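Outer membrane protein YopM (Yersinia pestis, PDB 1JL5) serves as a leucine-rich-repeat effector that probably alters host cell physiology to promote bacterial survival in host tissues, and assembles into a hollow cylindrical tetramer. Local coordinates at residues 339-353 / 359-373. Numbering follows the deposited sequence.
Sequences LERLIASFNHLAEVP and LKQLHVEYNPLREFP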
ATOM      1  N   LEU A 339     -19.110  12.230  14.608  1.00 26.08           N
ATOM      2  CA  LEU A 339     -18.121  11.350  13.996  1.00 26.01           C
ATOM      3  C   LEU A 339     -18.078  11.492  12.484  1.00 26.38           C
ATOM      4  O   LEU A 339     -19.064  11.245  11.796  1.00 26.51           O
ATOM      5  CB  LEU A 339     -18.403   9.892  14.349  1.00 25.37           C
ATOM      6  CG  LEU A 339     -17.208   8.974  14.080  1.00 25.00           C
ATOM      7  CD1 LEU A 339     -16.049   9.402  14.977  1.00 24.79           C
ATOM      8  CD2 LEU A 339     -17.584   7.527  14.345  1.00 23.76           C
ATOM      9  N   GLU A 340     -16.925  11.881  11.968  1.00 26.04           N
ATOM     10  CA  GLU A 340     -16.765  12.035  10.535  1.00 28.43           C
ATOM     11  C   GLU A 340     -15.939  10.911   9.952  1.00 27.20           C
ATOM     12  O   GLU A 340     -16.124  10.517   8.807  1.00 26.71           O
ATOM     13  CB  GLU A 340     -16.078  13.341  10.236  1.00 32.00           C
ATOM     14  CG  GLU A 340     -16.940  14.521  10.441  1.00 39.77           C
ATOM     15  CD  GLU A 340     -16.148  15.781  10.282  1.00 44.02           C
ATOM     16  OE1 GLU A 340     -15.621  16.030   9.162  1.00 45.63           O
ATOM     17  OE2 GLU A 340     -16.044  16.517  11.284  1.00 48.68           O
ATOM     18  N   ARG A 341     -15.025  10.389  10.751  1.00 26.05           N
ATOM     19  CA  ARG A 341     -14.173   9.318  10.287  1.00 24.96           C
ATOM     20  C   ARG A 341     -14.233   8.147  11.239  1.00 24.05           C
ATOM     21  O   ARG A 341     -13.908   8.266  12.419  1.00 23.43           O
ATOM     22  CB  ARG A 341     -12.736   9.815  10.164  1.00 26.86           C
ATOM     23  CG  ARG A 341     -12.519  10.829   9.056  1.00 30.80           C
ATOM     24  CD  ARG A 341     -11.302  11.692   9.342  1.00 36.21           C
ATOM     25  NE  ARG A 341     -10.355  11.730   8.233  1.00 43.94           N
ATOM     26  CZ  ARG A 341      -9.472  10.769   7.958  1.00 49.07           C
ATOM     27  NH1 ARG A 341      -9.404   9.674   8.714  1.00 47.18           N
ATOM     28  NH2 ARG A 341      -8.646  10.909   6.927  1.00 49.95           N
ATOM     29  N   LEU A 342     -14.686   7.016  10.726  1.00 22.89           N
ATOM     30  CA  LEU A 342     -14.746   5.822  11.527  1.00 22.33           C
ATOM     31  C   LEU A 342     -13.869   4.771  10.876  1.00 23.68           C
ATOM     32  O   LEU A 342     -14.166   4.280   9.784  1.00 23.52           O
ATOM     33  CB  LEU A 342     -16.176   5.292  11.645  1.00 21.11           C
ATOM     34  CG  LEU A 342     -16.245   3.962  12.405  1.00 20.83           C
ATOM     35  CD1 LEU A 342     -15.574   4.103  13.764  1.00 20.54           C
ATOM     36  CD2 LEU A 342     -17.692   3.525  12.569  1.00 21.51           C
ATOM     37  N   ILE A 343     -12.763   4.462  11.533  1.00 22.63           N
ATOM     38  CA  ILE A 343     -11.873   3.429  11.042  1.00 21.67           C
ATOM     39  C   ILE A 343     -11.939   2.377  12.125  1.00 18.94           C
ATOM     40  O   ILE A 343     -11.391   2.558  13.204  1.00 20.39           O
ATOM     41  CB  ILE A 343     -10.424   3.917  10.893  1.00 22.13           C
ATOM     42  CG1 ILE A 343     -10.355   5.102   9.925  1.00 21.88           C
ATOM     43  CG2 ILE A 343      -9.557   2.782  10.358  1.00 20.44           C
ATOM     44  CD1 ILE A 343     -10.781   6.411  10.531  1.00 30.54           C
ATOM     45  N   ALA A 344     -12.651   1.294  11.843  1.00 19.20           N
ATOM     46  CA  ALA A 344     -12.815   0.215  12.799  1.00 20.84           C
ATOM     47  C   ALA A 344     -12.541  -1.096  12.081  1.00 21.94           C
ATOM     48  O   ALA A 344     -13.026  -2.161  12.465  1.00 21.70           O
ATOM     49  CB  ALA A 344     -14.222   0.230  13.365  1.00 21.64           C
ATOM     50  N   SER A 345     -11.757  -0.995  11.021  1.00 22.39           N
ATOM     51  CA  SER A 345     -11.380  -2.154  10.240  1.00 22.74           C
ATOM     52  C   SER A 345     -10.544  -3.089  11.102  1.00 21.17           C
ATOM     53  O   SER A 345     -10.002  -2.686  12.133  1.00 21.44           O
ATOM     54  CB  SER A 345     -10.558  -1.702   9.044  1.00 21.18           C
ATOM     55  OG  SER A 345      -9.491  -0.901   9.506  1.00 26.77           O
ATOM     56  N   PHE A 346     -10.443  -4.341  10.674  1.00 21.72           N
ATOM     57  CA  PHE A 346      -9.657  -5.331  11.393  1.00 20.69           C
ATOM     58  C   PHE A 346     -10.079  -5.462  12.840  1.00 22.00           C
ATOM     59  O   PHE A 346      -9.282  -5.330  13.769  1.00 22.04           O
ATOM     60  CB  PHE A 346      -8.184  -4.975  11.301  1.00 20.10           C
ATOM     61  CG  PHE A 346      -7.662  -5.001   9.909  1.00 22.97           C
ATOM     62  CD1 PHE A 346      -7.500  -6.214   9.242  1.00 23.98           C
ATOM     63  CD2 PHE A 346      -7.339  -3.819   9.251  1.00 23.47           C
ATOM     64  CE1 PHE A 346      -7.022  -6.246   7.938  1.00 24.20           C
ATOM     65  CE2 PHE A 346      -6.862  -3.842   7.948  1.00 24.50           C
ATOM     66  CZ  PHE A 346      -6.702  -5.060   7.291  1.00 24.00           C
ATOM     67  N   ASN A 347     -11.362  -5.705  13.019  1.00 22.04           N
ATOM     68  CA  ASN A 347     -11.912  -5.903  14.336  1.00 21.87           C
ATOM     69  C   ASN A 347     -12.842  -7.068  14.191  1.00 21.09           C
ATOM     70  O   ASN A 347     -12.876  -7.700  13.142  1.00 21.89           O
ATOM     71  CB  ASN A 347     -12.651  -4.659  14.803  1.00 19.90           C
ATOM     72  CG  ASN A 347     -11.732  -3.687  15.482  1.00 18.67           C
ATOM     73  OD1 ASN A 347     -11.271  -3.938  16.592  1.00 16.97           O
ATOM     74  ND2 ASN A 347     -11.435  -2.584  14.815  1.00 16.35           N
ATOM     75  N   HIS A 348     -13.593  -7.358  15.237  1.00 22.53           N
ATOM     76  CA  HIS A 348     -14.509  -8.471  15.193  1.00 23.10           C
ATOM     77  C   HIS A 348     -15.935  -7.958  15.231  1.00 23.82           C
ATOM     78  O   HIS A 348     -16.783  -8.495  15.938  1.00 24.25           O
ATOM     79  CB  HIS A 348     -14.268  -9.389  16.376  1.00 23.13           C
ATOM     80  CG  HIS A 348     -14.549 -10.818  16.068  1.00 25.42           C
ATOM     81  ND1 HIS A 348     -13.608 -11.646  15.498  1.00 26.65           N
ATOM     82  CD2 HIS A 348     -15.681 -11.549  16.177  1.00 25.99           C
ATOM     83  CE1 HIS A 348     -14.149 -12.826  15.268  1.00 25.96           C
ATOM     84  NE2 HIS A 348     -15.407 -12.794  15.670  1.00 26.91           N
ATOM     85  N   LEU A 349     -16.191  -6.909  14.466  1.00 24.47           N
ATOM     86  CA  LEU A 349     -17.516  -6.319  14.426  1.00 26.55           C
ATOM     87  C   LEU A 349     -18.479  -7.135  13.586  1.00 26.43           C
ATOM     88  O   LEU A 349     -18.196  -7.455  12.436  1.00 28.35           O
ATOM     89  CB  LEU A 349     -17.443  -4.903  13.863  1.00 24.14           C
ATOM     90  CG  LEU A 349     -16.497  -3.965  14.603  1.00 24.47           C
ATOM     91  CD1 LEU A 349     -16.547  -2.601  13.947  1.00 23.16           C
ATOM     92  CD2 LEU A 349     -16.880  -3.892  16.081  1.00 21.21           C
ATOM     93  N   ALA A 350     -19.611  -7.484  14.182  1.00 29.75           N
ATOM     94  CA  ALA A 350     -20.651  -8.221  13.477  1.00 33.43           C
ATOM     95  C   ALA A 350     -21.488  -7.125  12.836  1.00 35.18           C
ATOM     96  O   ALA A 350     -22.080  -7.306  11.772  1.00 37.74           O
ATOM     97  CB  ALA A 350     -21.497  -9.014  14.460  1.00 31.47           C
ATOM     98  N   GLU A 351     -21.508  -5.975  13.500  1.00 35.76           N
ATOM     99  CA  GLU A 351     -22.264  -4.826  13.031  1.00 36.99           C
ATOM    100  C   GLU A 351     -21.537  -3.529  13.323  1.00 34.92           C
ATOM    101  O   GLU A 351     -20.812  -3.409  14.309  1.00 34.05           O
ATOM    102  CB  GLU A 351     -23.617  -4.748  13.734  1.00 40.73           C
ATOM    103  CG  GLU A 351     -24.476  -5.990  13.650  1.00 48.33           C
ATOM    104  CD  GLU A 351     -25.686  -5.890  14.559  1.00 51.95           C
ATOM    105  OE1 GLU A 351     -26.492  -4.955  14.367  1.00 54.38           O
ATOM    106  OE2 GLU A 351     -25.825  -6.739  15.466  1.00 54.25           O
ATOM    107  N   VAL A 352     -21.743  -2.555  12.451  1.00 33.40           N
ATOM    108  CA  VAL A 352     -21.181  -1.239  12.647  1.00 31.73           C
ATOM    109  C   VAL A 352     -22.388  -0.505  13.217  1.00 31.75           C
ATOM    110  O   VAL A 352     -23.486  -0.608  12.675  1.00 31.13           O
ATOM    111  CB  VAL A 352     -20.775  -0.594  11.318  1.00 30.90           C
ATOM    112  CG1 VAL A 352     -20.363   0.849  11.549  1.00 32.45           C
ATOM    113  CG2 VAL A 352     -19.638  -1.378  10.688  1.00 31.53           C
ATOM    114  N   PRO A 353     -22.215   0.217  14.331  1.00 30.36           N
ATOM    115  CA  PRO A 353     -23.368   0.927  14.889  1.00 28.97           C
ATOM    116  C   PRO A 353     -23.945   1.867  13.840  1.00 29.23           C
ATOM    117  O   PRO A 353     -23.313   2.127  12.813  1.00 28.26           O
ATOM    118  CB  PRO A 353     -22.768   1.691  16.068  1.00 29.63           C
ATOM    119  CG  PRO A 353     -21.590   0.851  16.463  1.00 28.93           C
ATOM    120  CD  PRO A 353     -21.006   0.467  15.130  1.00 29.31           C
ATOM    121  N   LEU A 359     -20.921  11.429   8.828  1.00 25.66           N
ATOM    122  CA  LEU A 359     -19.772  10.548   8.661  1.00 24.29           C
ATOM    123  C   LEU A 359     -19.240  10.703   7.249  1.00 24.40           C
ATOM    124  O   LEU A 359     -19.969  10.530   6.277  1.00 23.50           O
ATOM    125  CB  LEU A 359     -20.157   9.091   8.908  1.00 22.74           C
ATOM    126  CG  LEU A 359     -18.951   8.146   8.984  1.00 24.13           C
ATOM    127  CD1 LEU A 359     -18.112   8.487  10.223  1.00 20.21           C
ATOM    128  CD2 LEU A 359     -19.425   6.703   9.031  1.00 20.49           C
ATOM    129  N   LYS A 360     -17.964  11.040   7.143  1.00 24.49           N
ATOM    130  CA  LYS A 360     -17.339  11.225   5.847  1.00 26.86           C
ATOM    131  C   LYS A 360     -16.571   9.989   5.453  1.00 27.09           C
ATOM    132  O   LYS A 360     -16.476   9.637   4.280  1.00 26.68           O
ATOM    133  CB  LYS A 360     -16.371  12.401   5.895  1.00 26.39           C
ATOM    134  CG  LYS A 360     -17.027  13.712   6.250  1.00 31.40           C
ATOM    135  CD  LYS A 360     -18.142  14.052   5.273  1.00 34.70           C
ATOM    136  CE  LYS A 360     -18.760  15.406   5.600  1.00 37.08           C
ATOM    137  NZ  LYS A 360     -19.235  15.473   7.011  1.00 37.85           N
ATOM    138  N   GLN A 361     -16.018   9.325   6.453  1.00 27.72           N
ATOM    139  CA  GLN A 361     -15.215   8.158   6.195  1.00 27.32           C
ATOM    140  C   GLN A 361     -15.584   6.972   7.048  1.00 26.18           C
ATOM    141  O   GLN A 361     -15.702   7.066   8.267  1.00 25.99           O
ATOM    142  CB  GLN A 361     -13.752   8.517   6.403  1.00 27.97           C
ATOM    143  CG  GLN A 361     -12.790   7.389   6.160  1.00 29.02           C
ATOM    144  CD  GLN A 361     -11.388   7.821   6.462  1.00 29.10           C
ATOM    145  OE1 GLN A 361     -11.093   8.242   7.576  1.00 31.03           O
ATOM    146  NE2 GLN A 361     -10.512   7.737   5.472  1.00 31.23           N
ATOM    147  N   LEU A 362     -15.782   5.849   6.378  1.00 24.59           N
ATOM    148  CA  LEU A 362     -16.111   4.621   7.050  1.00 23.94           C
ATOM    149  C   LEU A 362     -15.191   3.536   6.529  1.00 24.76           C
ATOM    150  O   LEU A 362     -15.347   3.070   5.406  1.00 25.28           O
ATOM    151  CB  LEU A 362     -17.556   4.218   6.782  1.00 24.00           C
ATOM    152  CG  LEU A 362     -17.903   2.913   7.494  1.00 23.12           C
ATOM    153  CD1 LEU A 362     -17.814   3.126   8.995  1.00 23.15           C
ATOM    154  CD2 LEU A 362     -19.288   2.446   7.092  1.00 26.45           C
ATOM    155  N   HIS A 363     -14.215   3.160   7.339  1.00 24.38           N
ATOM    156  CA  HIS A 363     -13.302   2.087   6.976  1.00 23.59           C
ATOM    157  C   HIS A 363     -13.519   1.031   8.027  1.00 23.60           C
ATOM    158  O   HIS A 363     -12.985   1.121   9.127  1.00 23.90           O
ATOM    159  CB  HIS A 363     -11.855   2.567   6.997  1.00 21.96           C
ATOM    160  CG  HIS A 363     -11.512   3.476   5.859  1.00 21.77           C
ATOM    161  ND1 HIS A 363     -10.254   4.009   5.684  1.00 23.37           N
ATOM    162  CD2 HIS A 363     -12.268   3.950   4.842  1.00 21.44           C
ATOM    163  CE1 HIS A 363     -10.250   4.772   4.606  1.00 22.87           C
ATOM    164  NE2 HIS A 363     -11.460   4.753   4.078  1.00 22.02           N
ATOM    165  N   VAL A 364     -14.344   0.049   7.693  1.00 25.60           N
ATOM    166  CA  VAL A 364     -14.656  -1.030   8.613  1.00 28.65           C
ATOM    167  C   VAL A 364     -14.320  -2.338   7.924  1.00 28.97           C
ATOM    168  O   VAL A 364     -14.891  -3.394   8.200  1.00 31.06           O
ATOM    169  CB  VAL A 364     -16.134  -0.983   9.017  1.00 30.01           C
ATOM    170  CG1 VAL A 364     -16.464  -2.138   9.943  1.00 35.76           C
ATOM    171  CG2 VAL A 364     -16.410   0.331   9.730  1.00 32.15           C
ATOM    172  N   GLU A 365     -13.365  -2.230   7.015  1.00 27.04           N
ATOM    173  CA  GLU A 365     -12.851  -3.348   6.246  1.00 28.12           C
ATOM    174  C   GLU A 365     -12.399  -4.455   7.195  1.00 27.25           C
ATOM    175  O   GLU A 365     -11.886  -4.188   8.280  1.00 24.34           O
ATOM    176  CB  GLU A 365     -11.655  -2.857   5.425  1.00 30.43           C
ATOM    177  CG  GLU A 365     -11.283  -1.406   5.778  1.00 36.32           C
ATOM    178  CD  GLU A 365      -9.983  -0.941   5.163  1.00 41.09           C
ATOM    179  OE1 GLU A 365      -9.808  -1.101   3.933  1.00 45.26           O
ATOM    180  OE2 GLU A 365      -9.140  -0.404   5.911  1.00 42.24           O
ATOM    181  N   TYR A 366     -12.611  -5.699   6.790  1.00 27.35           N
ATOM    182  CA  TYR A 366     -12.177  -6.836   7.584  1.00 28.01           C
ATOM    183  C   TYR A 366     -12.760  -6.892   8.978  1.00 27.77           C
ATOM    184  O   TYR A 366     -12.064  -6.758   9.986  1.00 28.25           O
ATOM    185  CB  TYR A 366     -10.655  -6.850   7.637  1.00 29.18           C
ATOM    186  CG  TYR A 366     -10.067  -6.824   6.248  1.00 32.01           C
ATOM    187  CD1 TYR A 366     -10.188  -7.927   5.405  1.00 33.39           C
ATOM    188  CD2 TYR A 366      -9.438  -5.687   5.758  1.00 32.00           C
ATOM    189  CE1 TYR A 366      -9.695  -7.898   4.109  1.00 35.25           C
ATOM    190  CE2 TYR A 366      -8.938  -5.645   4.459  1.00 35.77           C
ATOM    191  CZ  TYR A 366      -9.071  -6.757   3.641  1.00 37.20           C
ATOM    192  OH  TYR A 366      -8.570  -6.734   2.360  1.00 42.02           O
ATOM    193  N   ASN A 367     -14.065  -7.082   9.005  1.00 27.17           N
ATOM    194  CA  ASN A 367     -14.827  -7.225  10.223  1.00 26.10           C
ATOM    195  C   ASN A 367     -15.841  -8.266   9.803  1.00 27.33           C
ATOM    196  O   ASN A 367     -16.308  -8.250   8.662  1.00 28.42           O
ATOM    197  CB  ASN A 367     -15.525  -5.916  10.588  1.00 23.77           C
ATOM    198  CG  ASN A 367     -14.691  -5.051  11.501  1.00 22.67           C
ATOM    199  OD1 ASN A 367     -14.524  -5.362  12.677  1.00 22.25           O
ATOM    200  ND2 ASN A 367     -14.158  -3.964  10.967  1.00 21.63           N
ATOM    201  N   PRO A 368     -16.159  -9.214  10.691  1.00 27.43           N
ATOM    202  CA  PRO A 368     -17.140 -10.242  10.340  1.00 28.69           C
ATOM    203  C   PRO A 368     -18.525  -9.613  10.353  1.00 29.81           C
ATOM    204  O   PRO A 368     -19.418 -10.063  11.058  1.00 31.34           O
ATOM    205  CB  PRO A 368     -16.956 -11.271  11.442  1.00 26.73           C
ATOM    206  CG  PRO A 368     -16.616 -10.423  12.619  1.00 25.81           C
ATOM    207  CD  PRO A 368     -15.611  -9.452  12.036  1.00 27.45           C
ATOM    208  N   LEU A 369     -18.671  -8.543   9.583  1.00 32.62           N
ATOM    209  CA  LEU A 369     -19.928  -7.823   9.482  1.00 36.22           C
ATOM    210  C   LEU A 369     -21.007  -8.714   8.885  1.00 38.32           C
ATOM    211  O   LEU A 369     -20.851  -9.232   7.782  1.00 39.29           O
ATOM    212  CB  LEU A 369     -19.738  -6.583   8.601  1.00 36.04           C
ATOM    213  CG  LEU A 369     -19.590  -5.210   9.265  1.00 36.36           C
ATOM    214  CD1 LEU A 369     -18.770  -5.293  10.531  1.00 34.89           C
ATOM    215  CD2 LEU A 369     -18.967  -4.257   8.266  1.00 36.50           C
ATOM    216  N   ARG A 370     -22.092  -8.898   9.624  1.00 41.32           N
ATOM    217  CA  ARG A 370     -23.202  -9.708   9.143  1.00 45.52           C
ATOM    218  C   ARG A 370     -23.843  -8.951   7.985  1.00 46.38           C
ATOM    219  O   ARG A 370     -24.497  -9.536   7.122  1.00 47.44           O
ATOM    220  CB  ARG A 370     -24.213  -9.918  10.270  1.00 46.68           C
ATOM    221  CG  ARG A 370     -23.574 -10.523  11.505  1.00 51.54           C
ATOM    222  CD  ARG A 370     -24.538 -10.666  12.670  1.00 54.77           C
ATOM    223  NE  ARG A 370     -23.844 -11.181  13.851  1.00 58.73           N
ATOM    224  CZ  ARG A 370     -23.198 -12.345  13.890  1.00 60.37           C
ATOM    225  NH1 ARG A 370     -23.161 -13.119  12.814  1.00 61.78           N
ATOM    226  NH2 ARG A 370     -22.578 -12.730  14.999  1.00 61.05           N
ATOM    227  N   GLU A 371     -23.625  -7.642   7.969  1.00 46.89           N
ATOM    228  CA  GLU A 371     -24.169  -6.774   6.935  1.00 47.34           C
ATOM    229  C   GLU A 371     -23.511  -5.407   7.060  1.00 46.44           C
ATOM    230  O   GLU A 371     -23.041  -5.034   8.136  1.00 46.23           O
ATOM    231  CB  GLU A 371     -25.676  -6.621   7.126  1.00 49.79           C
ATOM    232  CG  GLU A 371     -26.045  -5.894   8.411  1.00 53.66           C
ATOM    233  CD  GLU A 371     -27.536  -5.884   8.673  1.00 56.85           C
ATOM    234  OE1 GLU A 371     -28.300  -5.521   7.751  1.00 57.00           O
ATOM    235  OE2 GLU A 371     -27.945  -6.234   9.803  1.00 58.42           O
ATOM    236  N   PHE A 372     -23.470  -4.664   5.962  1.00 44.59           N
ATOM    237  CA  PHE A 372     -22.888  -3.335   5.999  1.00 44.18           C
ATOM    238  C   PHE A 372     -23.927  -2.422   6.621  1.00 42.51           C
ATOM    239  O   PHE A 372     -25.125  -2.599   6.414  1.00 43.58           O
ATOM    240  CB  PHE A 372     -22.548  -2.837   4.593  1.00 44.83           C
ATOM    241  CG  PHE A 372     -21.482  -3.643   3.900  1.00 46.77           C
ATOM    242  CD1 PHE A 372     -20.495  -4.298   4.631  1.00 46.30           C
ATOM    243  CD2 PHE A 372     -21.442  -3.709   2.510  1.00 46.97           C
ATOM    244  CE1 PHE A 372     -19.483  -5.010   3.989  1.00 47.50           C
ATOM    245  CE2 PHE A 372     -20.434  -4.417   1.858  1.00 47.19           C
ATOM    246  CZ  PHE A 372     -19.452  -5.068   2.598  1.00 48.01           C
ATOM    247  N   PRO A 373     -23.487  -1.438   7.407  1.00 40.74           N
ATOM    248  CA  PRO A 373     -24.469  -0.544   8.017  1.00 39.88           C
ATOM    249  C   PRO A 373     -25.002   0.388   6.942  1.00 39.25           C
ATOM    250  O   PRO A 373     -24.390   0.531   5.881  1.00 37.98           O
ATOM    251  CB  PRO A 373     -23.642   0.197   9.052  1.00 39.60           C
ATOM    252  CG  PRO A 373     -22.329   0.361   8.335  1.00 39.51           C
ATOM    253  CD  PRO A 373     -22.113  -1.014   7.730  1.00 40.31           C
TER
HETATM  254  O   HOH W   1      -7.728   0.418   8.013  1.00 50.87           O
HETATM  255  O   HOH W   2     -11.505  -9.201  11.371  1.00 35.41           O
HETATM  256  O   HOH W   3     -23.236  -3.270  10.132  1.00 35.97           O
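Residues 339-353 and 359-373 are successive turns near the C-terminal end of the modelled leucine-rich-repeat solenoid, stacked in parallel as strand 361-363 follows strand 341-343, and they illustrate how such a fold propagates by repeating one set of contacts. The strand axes run 4.6 Å apart, only 4° from parallel; the backbone ladder of hydrogen bonds starts at Glu340 O, which takes both Lys360 N and Gln361 N, and goes on through Leu342 N to Gln361 O and His363 N to Leu342 O. On the inward face, Leu342 and Leu362 point the same way, CD2 of Leu342 lying 3.6 Å from CD1 of Leu362; further round the turn, Val352 packs against Val364 and Pro373. The other face carries Arg341, whose guanidinium is covered on one face, toward its rim, by the nearly perpendicular amide of Gln361 (85°); a salt bridge to Glu321 holds Arg341 and a hydrogen bond to Asp381 holds Gln361. Past the strands, Phe346 and Tyr366 run alongside each other, their planes 17° apart and centroids 4.7 Å apart, yet slid so far that the rings barely overlap. The pyrrolidine of Pro368 comes over one face of His348, CG standing 4.0 Å from the ring centroid in a CH-pi contact, while NE2 of His348 is hydrogen-bonded to Ser206 OG of a second subunit. Equivalent asparagines form the ladder characteristic of these repeats: Asn367 turns its amide into the preceding turn. There Ala344 O is gripped from opposite faces of its carbonyl plane, by Asn347 ND2 at 2.9 Å and by Asn367 ND2 at 2.6 Å.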